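Local coordinates for flagellar basal body rod modification protein (Helicobacter pylori 26695, PDB 4ZZF) that is probably required for assembly of the flagellar hook, perhaps as a scaffold, and is seen here as a truncated form that includes the Ig-like domain, at residues K8-D13 / I138-P143; F30-I35 / I108-V113; L53-P58 / F71-T76. All coordinates share one frame; numbering follows the deposited sequence.

In the fold
Contacts 1 and 2 adjoin, their centres about 10 Å apart. The 8-13 segment lies between the two partners: it ladders with 138-143 on one edge, while its backbone also bonds to 108-113, with Lys8 O 2.8 Å from Val113 N. Arg110 of contact 2 reaches back to Glu11 and Tyr141 of contact 1, joining the 9-12/137-141 ladder to the end of strand 25-31. Contact 3 lies within the Ig-like part, its centre about 19 Å from that of contact 2; the two touch where Phe31 CE1 comes 4.0 Å from Phe71 CZ. Contacts 1 and 3 sit on opposite sides of the chain's centre, their nearest atoms about 15 Å apart.

Contact 1. Residues K8-D13 / I138-P143; sequences KIAETD and IEFYQP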
loop_
_atom_site.group_PDB
_atom_site.type_symbol
_atom_site.label_atom_id
_atom_site.label_comp_id
_atom_site.label_asym_id
_atom_site.label_seq_id
_atom_site.Cartn_x
_atom_site.Cartn_y
_atom_site.Cartn_z
ATOM N N LYS A 8 -5.698 6.915 -2.242
ATOM C CA LYS A 8 -4.925 7.935 -2.947
ATOM C C LYS A 8 -5.876 9.008 -3.442
ATOM O O LYS A 8 -7.084 8.778 -3.533
ATOM C CB LYS A 8 -4.141 7.352 -4.135
ATOM C CG LYS A 8 -3.177 6.186 -3.804
ATOM C CD LYS A 8 -2.052 6.619 -2.880
ATOM C CE LYS A 8 -0.968 5.553 -2.763
ATOM N NZ LYS A 8 -1.493 4.241 -2.294
ATOM N N ILE A 9 -5.336 10.177 -3.756
ATOM C CA ILE A 9 -6.078 11.152 -4.531
ATOM C C ILE A 9 -5.828 10.821 -5.977
ATOM O O ILE A 9 -4.681 10.576 -6.377
ATOM C CB ILE A 9 -5.659 12.613 -4.237
ATOM C CG1 ILE A 9 -5.709 12.895 -2.735
ATOM C CG2 ILE A 9 -6.539 13.609 -5.036
ATOM C CD1 ILE A 9 -7.097 13.112 -2.209
ATOM N N ALA A 10 -6.906 10.769 -6.754
ATOM C CA ALA A 10 -6.803 10.541 -8.194
ATOM C C ALA A 10 -7.233 11.798 -8.940
ATOM O O ALA A 10 -8.201 12.451 -8.550
ATOM C CB ALA A 10 -7.653 9.355 -8.613
ATOM N N GLU A 11 -6.471 12.153 -9.965
ATOM C CA GLU A 11 -6.884 13.140 -10.949
ATOM C C GLU A 11 -7.356 12.343 -12.177
ATOM O O GLU A 11 -6.619 11.492 -12.655
ATOM C CB GLU A 11 -5.724 14.083 -11.327
ATOM C CG GLU A 11 -5.062 14.835 -10.177
ATOM C CD GLU A 11 -5.853 16.062 -9.750
ATOM O OE1 GLU A 11 -6.691 16.551 -10.548
ATOM O OE2 GLU A 11 -5.662 16.532 -8.611
ATOM N N THR A 12 -8.564 12.576 -12.672
ATOM C CA THR A 12 -9.000 11.876 -13.886
ATOM C C THR A 12 -9.221 12.842 -15.049
ATOM O O THR A 12 -9.269 14.054 -14.848
ATOM C CB THR A 12 -10.298 11.083 -13.674
ATOM O OG1 THR A 12 -11.412 11.975 -13.719
ATOM C CG2 THR A 12 -10.278 10.342 -12.365
ATOM N N ASP A 13 -9.360 12.313 -16.265
ATOM C CA ASP A 13 -9.604 13.176 -17.423
ATOM C C ASP A 13 -11.095 13.522 -17.593
ATOM O O ASP A 13 -11.492 14.069 -18.611
ATOM C CB ASP A 13 -9.056 12.542 -18.720
ATOM C CG ASP A 13 -9.671 11.174 -19.030
ATOM O OD1 ASP A 13 -10.792 10.880 -18.575
ATOM O OD2 ASP A 13 -9.031 10.378 -19.745
ATOM N N ILE A 138 -5.366 10.006 -14.672
ATOM C CA ILE A 138 -4.125 10.516 -15.240
ATOM C C ILE A 138 -3.013 10.722 -14.199
ATOM O O ILE A 138 -1.841 10.817 -14.563
ATOM C CB ILE A 138 -4.352 11.843 -15.987
ATOM C CG1 ILE A 138 -4.880 12.930 -15.046
ATOM C CG2 ILE A 138 -5.274 11.633 -17.191
ATOM C CD1 ILE A 138 -5.430 14.174 -15.806
ATOM N N GLU A 139 -3.372 10.782 -12.916
ATOM C CA GLU A 139 -2.375 10.986 -11.865
ATOM C C GLU A 139 -2.866 10.502 -10.508
ATOM O O GLU A 139 -4.050 10.635 -10.213
ATOM C CB GLU A 139 -1.995 12.469 -11.759
ATOM C CG GLU A 139 -0.751 12.665 -10.934
ATOM C CD GLU A 139 -0.330 14.109 -10.771
ATOM O OE1 GLU A 139 -1.130 15.029 -11.073
ATOM O OE2 GLU A 139 0.826 14.311 -10.340
ATOM N N PHE A 140 -1.966 9.944 -9.690
ATOM C CA PHE A 140 -2.276 9.626 -8.290
ATOM C C PHE A 140 -1.231 10.180 -7.335
ATOM O O PHE A 140 -0.035 10.183 -7.646
ATOM C CB PHE A 140 -2.371 8.116 -8.045
ATOM C CG PHE A 140 -3.446 7.421 -8.834
ATOM C CD1 PHE A 140 -3.197 6.976 -10.127
ATOM C CD2 PHE A 140 -4.685 7.162 -8.262
ATOM C CE1 PHE A 140 -4.175 6.302 -10.840
ATOM C CE2 PHE A 140 -5.667 6.503 -8.964
ATOM C CZ PHE A 140 -5.418 6.066 -10.249
ATOM N N TYR A 141 -1.685 10.612 -6.160
ATOM C CA TYR A 141 -0.784 11.037 -5.087
ATOM C C TYR A 141 -1.467 10.869 -3.723
ATOM O O TYR A 141 -2.670 10.604 -3.644
ATOM C CB TYR A 141 -0.317 12.494 -5.303
ATOM C CG TYR A 141 -1.424 13.482 -5.576
ATOM C CD1 TYR A 141 -2.071 14.145 -4.529
ATOM C CD2 TYR A 141 -1.820 13.770 -6.875
ATOM C CE1 TYR A 141 -3.094 15.067 -4.774
ATOM C CE2 TYR A 141 -2.833 14.691 -7.130
ATOM C CZ TYR A 141 -3.469 15.330 -6.082
ATOM O OH TYR A 141 -4.476 16.239 -6.338
ATOM N N GLN A 142 -0.695 11.003 -2.652
ATOM C CA GLN A 142 -1.228 10.840 -1.305
ATOM C C GLN A 142 -1.905 12.128 -0.828
ATOM O O GLN A 142 -1.440 13.227 -1.132
ATOM C CB GLN A 142 -0.106 10.399 -0.356
ATOM C CG GLN A 142 -0.054 8.873 -0.174
ATOM C CD GLN A 142 1.320 8.339 0.251
ATOM O OE1 GLN A 142 2.260 9.106 0.504
ATOM N NE2 GLN A 142 1.437 7.007 0.325
ATOM N N PRO A 143 -3.030 11.988 -0.099
ATOM C CA PRO A 143 -3.817 13.085 0.481
ATOM C C PRO A 143 -2.963 13.930 1.385
ATOM O O PRO A 143 -1.971 13.381 1.867
ATOM C CB PRO A 143 -4.876 12.375 1.318
ATOM C CG PRO A 143 -4.932 11.020 0.810
ATOM C CD PRO A 143 -3.570 10.676 0.281
#
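The Tyr141 ring has Ile9 over one face and Glu11 at its edge. Ile9 CB sits 4.0 Å from the ring centroid, 27° off the normal, a CH-pi contact, while its CG2 branch reaches over toward the hydroxyl end. At the rim, Tyr141 OH donates to Glu11 OE2 over 2.6 Å, using the anti lone pair of that oxygen, and the carboxylate is turned only 21° from the ring plane. Tyr141 CG stands between its backbone N and carbonyl carbon (chi1 50°), which leans the ring across the neighbouring strand, over Ile9, with its hydroxyl at Glu11. The same carboxylate makes salt bridges to Arg110 through OE2 and to Arg107 through OE1, and Arg110 also donates to Tyr141 OH; this cluster would help keep Glu11 ionised. Phe140 lies on the other face of the sheet, where its CE2 meets Ala10 CB at 3.5 Å, obliquely to the ring.

These side chains hang from a two-stranded antiparallel ladder, with Ile9-Tyr141 and Glu11-Glu139 as hydrogen-bonded pairs and Ala10-Phe140 as the non-hydrogen-bonded pair between them. Ile9 N donates to Tyr141 O at 2.7 Å, and Glu11 N to Glu139 O at 2.9 Å. A classic beta bulge ends the regular register: Ile138 and Glu139 both face Glu11, whose O takes a 2.8 Å bond from Ile138 N and a weak one from Glu139 N. Beyond the ladder, Ile9 CG1 packs on Pro143, with 3.7 Å to its CA. Glu139 runs alongside Glu11; its OE2 makes a salt bridge to Lys146 and a hydrogen bond to Ser115 of the second subunit, where Glu139 and Phe140 join an antiparallel ladder that carries the sheet across the interface.

Contact 2. Residues F30-I35 / I108-V113; sequences FFDEKI and IGRGEV
Asp32 and Arg110 approach from opposite directions and meet end-on, their carboxylate and guanidinium planes 30° apart, nearly coplanar. Arg110 NH1 donates to Asp32 OD1 at 3.0 Å and Arg110 NH2 to Asp32 OD2 at 2.9 Å, each oxygen being met on its syn side, so two bonds side by side hold both flat groups against rotation. The bend of the arginine chain at chi3 helps turn its end toward the aspartate. Its remaining polar edge is also engaged: NE bridges to Glu11, NH2 donates to Tyr141 and NH1 to Thr106.

The Phe30 ring stands at 65° to the guanidinium and turns one face to the backbone of 111-112. Gly111 CA lies 3.9 Å from the ring centroid as a CH-pi contact, displaced toward the rim, whereas Glu112 N is above the ring centre; Glu112 CB reaches Phe30 CE1 at 3.8 Å. With CG anti to the backbone N (chi1 -180°), the ring is laid flat along this backbone, and the bare CA of Gly111 permits the close approach. A water joins the backbones, accepting from Phe30 N at 2.6 Å and donating to Arg110 O.

The whole is a bidentate arginine-aspartate salt bridge beside a CH-pi contact of Phe30 on the glycine backbone, buried where the end of strand 25-31 of the Ig-like fold meets the chain leaving strand 104-107.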
loop_
_atom_site.group_PDB
_atom_site.type_symbol
_atom_site.label_atom_id
_atom_site.label_comp_id
_atom_site.label_asym_id
_atom_site.label_seq_id
_atom_site.Cartn_x
_atom_site.Cartn_y
_atom_site.Cartn_z
ATOM N N PHE A 30 -14.604 17.462 -4.501
ATOM C CA PHE A 30 -13.804 17.019 -3.373
ATOM C C PHE A 30 -12.959 18.160 -2.822
ATOM O O PHE A 30 -12.163 18.755 -3.560
ATOM C CB PHE A 30 -12.918 15.845 -3.782
ATOM C CG PHE A 30 -12.054 15.317 -2.674
ATOM C CD1 PHE A 30 -12.534 14.356 -1.805
ATOM C CD2 PHE A 30 -10.750 15.784 -2.503
ATOM C CE1 PHE A 30 -11.726 13.864 -0.785
ATOM C CE2 PHE A 30 -9.949 15.300 -1.491
ATOM C CZ PHE A 30 -10.439 14.334 -0.631
ATOM N N PHE A 31 -13.128 18.456 -1.528
ATOM C CA PHE A 31 -12.327 19.488 -0.876
ATOM C C PHE A 31 -11.265 18.865 0.036
ATOM O O PHE A 31 -11.579 18.218 1.035
ATOM C CB PHE A 31 -13.238 20.462 -0.114
ATOM C CG PHE A 31 -14.152 21.239 -1.026
ATOM C CD1 PHE A 31 -15.362 20.690 -1.454
ATOM C CD2 PHE A 31 -13.771 22.484 -1.512
ATOM C CE1 PHE A 31 -16.196 21.383 -2.319
ATOM C CE2 PHE A 31 -14.596 23.188 -2.377
ATOM C CZ PHE A 31 -15.818 22.634 -2.790
ATOM N N ASP A 32 -10.007 19.065 -0.346
ATOM C CA ASP A 32 -8.852 18.494 0.346
ATOM C C ASP A 32 -8.673 19.012 1.772
ATOM O O ASP A 32 -8.081 18.340 2.611
ATOM C CB ASP A 32 -7.595 18.785 -0.473
ATOM C CG ASP A 32 -7.759 18.373 -1.930
ATOM O OD1 ASP A 32 -8.487 19.070 -2.677
ATOM O OD2 ASP A 32 -7.192 17.336 -2.320
ATOM N N GLU A 33 -9.187 20.214 2.012
ATOM C CA GLU A 33 -9.148 20.889 3.306
ATOM C C GLU A 33 -10.543 21.358 3.636
ATOM O O GLU A 33 -11.320 21.632 2.713
ATOM C CB GLU A 33 -8.233 22.119 3.281
ATOM C CG GLU A 33 -6.766 21.874 3.257
ATOM C CD GLU A 33 -6.007 23.184 3.307
ATOM O OE1 GLU A 33 -6.654 24.232 3.586
ATOM O OE2 GLU A 33 -4.780 23.178 3.052
ATOM N N LYS A 34 -10.846 21.499 4.926
ATOM C CA LYS A 34 -12.078 22.144 5.347
ATOM C C LYS A 34 -12.215 23.521 4.719
ATOM O O LYS A 34 -11.288 24.319 4.753
ATOM C CB LYS A 34 -12.129 22.297 6.872
ATOM C CG LYS A 34 -12.429 21.025 7.613
ATOM C CD LYS A 34 -12.712 21.299 9.080
ATOM C CE LYS A 34 -13.100 20.005 9.790
ATOM N NZ LYS A 34 -13.590 20.228 11.187
ATOM N N ILE A 35 -13.373 23.813 4.152
ATOM C CA ILE A 35 -13.608 25.151 3.616
ATOM C C ILE A 35 -13.611 26.184 4.746
ATOM O O ILE A 35 -14.292 26.004 5.755
ATOM C CB ILE A 35 -14.940 25.222 2.857
ATOM C CG1 ILE A 35 -14.914 24.261 1.671
ATOM C CG2 ILE A 35 -15.215 26.623 2.403
ATOM C CD1 ILE A 35 -16.264 24.030 1.084
ATOM N N ILE A 108 -14.624 18.786 -10.636
ATOM C CA ILE A 108 -15.203 17.478 -10.885
ATOM C C ILE A 108 -14.147 16.503 -11.422
ATOM O O ILE A 108 -13.320 16.873 -12.257
ATOM C CB ILE A 108 -16.363 17.591 -11.888
ATOM C CG1 ILE A 108 -17.604 18.125 -11.182
ATOM C CG2 ILE A 108 -16.690 16.242 -12.529
ATOM C CD1 ILE A 108 -18.855 17.984 -12.025
ATOM N N GLY A 109 -14.169 15.258 -10.957
ATOM C CA GLY A 109 -13.293 14.244 -11.536
ATOM C C GLY A 109 -11.932 14.114 -10.868
ATOM O O GLY A 109 -10.979 13.620 -11.469
ATOM N N ARG A 110 -11.834 14.565 -9.620
ATOM C CA ARG A 110 -10.651 14.313 -8.810
ATOM C C ARG A 110 -11.081 14.119 -7.368
ATOM O O ARG A 110 -12.127 14.601 -6.957
ATOM C CB ARG A 110 -9.640 15.465 -8.919
ATOM C CG ARG A 110 -10.148 16.799 -8.327
ATOM C CD ARG A 110 -9.027 17.838 -8.220
ATOM N NE ARG A 110 -7.980 17.440 -7.280
ATOM C CZ ARG A 110 -8.045 17.650 -5.966
ATOM N NH1 ARG A 110 -9.108 18.243 -5.440
ATOM N NH2 ARG A 110 -7.064 17.253 -5.171
ATOM N N GLY A 111 -10.273 13.415 -6.594
ATOM C CA GLY A 111 -10.575 13.248 -5.190
ATOM C C GLY A 111 -10.079 11.926 -4.668
ATOM O O GLY A 111 -9.462 11.131 -5.397
ATOM N N GLU A 112 -10.354 11.687 -3.394
ATOM C CA GLU A 112 -9.915 10.457 -2.776
ATOM C C GLU A 112 -10.596 9.260 -3.413
ATOM O O GLU A 112 -11.797 9.281 -3.676
ATOM C CB GLU A 112 -10.187 10.475 -1.283
ATOM C CG GLU A 112 -9.586 9.274 -0.574
ATOM C CD GLU A 112 -9.724 9.351 0.940
ATOM O OE1 GLU A 112 -10.760 9.859 1.427
ATOM O OE2 GLU A 112 -8.788 8.898 1.632
ATOM N N VAL A 113 -9.820 8.218 -3.672
ATOM C CA VAL A 113 -10.403 6.971 -4.124
ATOM C C VAL A 113 -10.913 6.185 -2.940
ATOM O O VAL A 113 -10.130 5.713 -2.121
ATOM C CB VAL A 113 -9.403 6.128 -4.899
ATOM C CG1 VAL A 113 -10.069 4.832 -5.355
ATOM C CG2 VAL A 113 -8.856 6.936 -6.077
HETATM O O HOH W 1 -13.990 16.588 -6.895
#

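Contact 3. Residues L53-P58 / F71-T76; sequences LVKTIP and FEWDGT
Apolar contact comes first: Val54 CG1 touches the indole of Trp73 at CZ2, 3.9 Å away, the two side chains crossing at about a right angle. Lys55 lends its aliphatic part to the same ring, CG lying 3.7 Å from Trp73 NE1. Within its own segment, Trp73 carries Gly75 CA over one face; Tyr88 meets the indole in an edge-to-face pair. Further along, the contact is of a mixed kind, the CD1 methyl of Ile57 resting near the carbonyl oxygen of Glu72.

The two strands belong to different sheets of the FlgD Ig-like domain. Strand 53-58 pairs with 43-47 and strand 67-73 with 25-31; their short axes pass 9.8 Å apart at 146°, so side chains rather than a backbone ladder bridge the gap, as between the layers of a beta sandwich. Val54 and Lys55 both face Ile46 in a classic beta bulge, and both have CB directed toward 71-76.

Polar bonds gather around the turn after Trp73. The lysine leaves its strand with CG anti to the backbone N (chi1 -176°), then bends to run side by side with Thr76, and its NZ donates to Thr76 OG1 at 3.0 Å as well as to the carbonyl of Asn77. That hydroxyl in turn donates a hydrogen bond to Asp74 OD1, which also accepts from Thr76 N at 2.8 Å: an Asx turn, with both donors on the same face of the carboxylate. Trp73 NE1 donates to Thr76 O at 3.0 Å, close to the indole plane, tying the ring to the far end of the turn.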
loop_
_atom_site.group_PDB
_atom_site.type_symbol
_atom_site.label_atom_id
_atom_site.label_comp_id
_atom_site.label_asym_id
_atom_site.label_seq_id
_atom_site.Cartn_x
_atom_site.Cartn_y
_atom_site.Cartn_z
ATOM N N LEU A 53 -17.682 31.442 -18.651
ATOM C CA LEU A 53 -18.379 31.338 -17.383
ATOM C C LEU A 53 -19.886 31.443 -17.554
ATOM O O LEU A 53 -20.397 32.425 -18.068
ATOM C CB LEU A 53 -17.893 32.423 -16.428
ATOM C CG LEU A 53 -18.479 32.395 -15.016
ATOM C CD1 LEU A 53 -18.071 31.119 -14.345
ATOM C CD2 LEU A 53 -17.995 33.596 -14.218
ATOM N N VAL A 54 -20.601 30.430 -17.099
ATOM C CA VAL A 54 -22.047 30.417 -17.216
ATOM C C VAL A 54 -22.751 30.661 -15.870
ATOM O O VAL A 54 -23.784 31.330 -15.803
ATOM C CB VAL A 54 -22.499 29.082 -17.846
ATOM C CG1 VAL A 54 -23.853 28.637 -17.322
ATOM C CG2 VAL A 54 -22.505 29.219 -19.351
ATOM N N LYS A 55 -22.176 30.140 -14.795
ATOM C CA LYS A 55 -22.813 30.204 -13.483
ATOM C C LYS A 55 -21.767 30.225 -12.373
ATOM O O LYS A 55 -20.702 29.609 -12.499
ATOM C CB LYS A 55 -23.755 29.013 -13.292
ATOM C CG LYS A 55 -24.556 29.016 -12.004
ATOM C CD LYS A 55 -25.573 30.142 -12.023
ATOM C CE LYS A 55 -26.836 29.771 -11.255
ATOM N NZ LYS A 55 -27.980 30.674 -11.607
ATOM N N THR A 56 -22.075 30.943 -11.296
ATOM C CA THR A 56 -21.239 30.949 -10.110
ATOM C C THR A 56 -22.118 30.602 -8.935
ATOM O O THR A 56 -23.200 31.169 -8.768
ATOM C CB THR A 56 -20.545 32.315 -9.874
ATOM O OG1 THR A 56 -19.666 32.593 -10.961
ATOM C CG2 THR A 56 -19.718 32.280 -8.608
ATOM N N ILE A 57 -21.663 29.641 -8.142
ATOM C CA ILE A 57 -22.349 29.246 -6.930
ATOM C C ILE A 57 -21.444 29.508 -5.732
ATOM O O ILE A 57 -20.366 28.915 -5.635
ATOM C CB ILE A 57 -22.731 27.765 -6.971
ATOM C CG1 ILE A 57 -23.519 27.456 -8.245
ATOM C CG2 ILE A 57 -23.506 27.361 -5.728
ATOM C CD1 ILE A 57 -23.901 26.011 -8.350
ATOM N N PRO A 58 -21.871 30.401 -4.819
ATOM C CA PRO A 58 -21.074 30.736 -3.627
ATOM C C PRO A 58 -20.917 29.563 -2.654
ATOM O O PRO A 58 -21.882 28.850 -2.381
ATOM C CB PRO A 58 -21.875 31.880 -2.977
ATOM C CG PRO A 58 -23.273 31.704 -3.475
ATOM C CD PRO A 58 -23.121 31.177 -4.885
ATOM N N PHE A 71 -23.682 18.836 -4.724
ATOM C CA PHE A 71 -24.306 20.086 -5.103
ATOM C C PHE A 71 -25.346 19.838 -6.179
ATOM O O PHE A 71 -25.387 18.758 -6.774
ATOM C CB PHE A 71 -23.268 21.081 -5.611
ATOM C CG PHE A 71 -22.172 21.393 -4.618
ATOM C CD1 PHE A 71 -22.322 22.420 -3.702
ATOM C CD2 PHE A 71 -20.988 20.666 -4.623
ATOM C CE1 PHE A 71 -21.309 22.719 -2.809
ATOM C CE2 PHE A 71 -19.973 20.953 -3.731
ATOM C CZ PHE A 71 -20.134 21.980 -2.820
ATOM N N GLU A 72 -26.190 20.838 -6.420
ATOM C CA GLU A 72 -27.127 20.782 -7.529
ATOM C C GLU A 72 -27.049 22.084 -8.298
ATOM O O GLU A 72 -26.790 23.144 -7.727
ATOM C CB GLU A 72 -28.556 20.519 -7.043
ATOM C CG GLU A 72 -28.779 19.088 -6.546
ATOM C CD GLU A 72 -30.185 18.827 -6.003
ATOM O OE1 GLU A 72 -30.904 19.796 -5.667
ATOM O OE2 GLU A 72 -30.564 17.633 -5.916
ATOM N N TRP A 73 -27.242 21.985 -9.602
ATOM C CA TRP A 73 -27.315 23.143 -10.469
ATOM C C TRP A 73 -28.590 23.043 -11.301
ATOM O O TRP A 73 -28.833 22.000 -11.919
ATOM C CB TRP A 73 -26.093 23.198 -11.364
ATOM C CG TRP A 73 -26.135 24.263 -12.399
ATOM C CD1 TRP A 73 -26.576 25.538 -12.245
ATOM C CD2 TRP A 73 -25.721 24.131 -13.761
ATOM N NE1 TRP A 73 -26.446 26.221 -13.431
ATOM C CE2 TRP A 73 -25.922 25.384 -14.371
ATOM C CE3 TRP A 73 -25.192 23.091 -14.519
ATOM C CZ2 TRP A 73 -25.623 25.607 -15.711
ATOM C CZ3 TRP A 73 -24.884 23.323 -15.841
ATOM C CH2 TRP A 73 -25.104 24.571 -16.425
ATOM N N ASP A 74 -29.398 24.107 -11.323
ATOM C CA ASP A 74 -30.693 24.063 -12.013
ATOM C C ASP A 74 -30.547 24.246 -13.515
ATOM O O ASP A 74 -31.524 24.173 -14.251
ATOM C CB ASP A 74 -31.661 25.119 -11.451
ATOM C CG ASP A 74 -31.117 26.544 -11.540
ATOM O OD1 ASP A 74 -30.204 26.808 -12.349
ATOM O OD2 ASP A 74 -31.614 27.412 -10.793
ATOM N N GLY A 75 -29.322 24.483 -13.965
ATOM C CA GLY A 75 -29.056 24.638 -15.379
ATOM C C GLY A 75 -29.292 26.045 -15.892
ATOM O O GLY A 75 -29.370 26.256 -17.108
ATOM N N THR A 76 -29.398 27.011 -14.979
ATOM C CA THR A 76 -29.561 28.415 -15.366
ATOM C C THR A 76 -28.244 29.182 -15.304
ATOM O O THR A 76 -27.340 28.851 -14.524
ATOM C CB THR A 76 -30.600 29.143 -14.480
ATOM O OG1 THR A 76 -30.122 29.218 -13.128
ATOM C CG2 THR A 76 -31.949 28.414 -14.511
#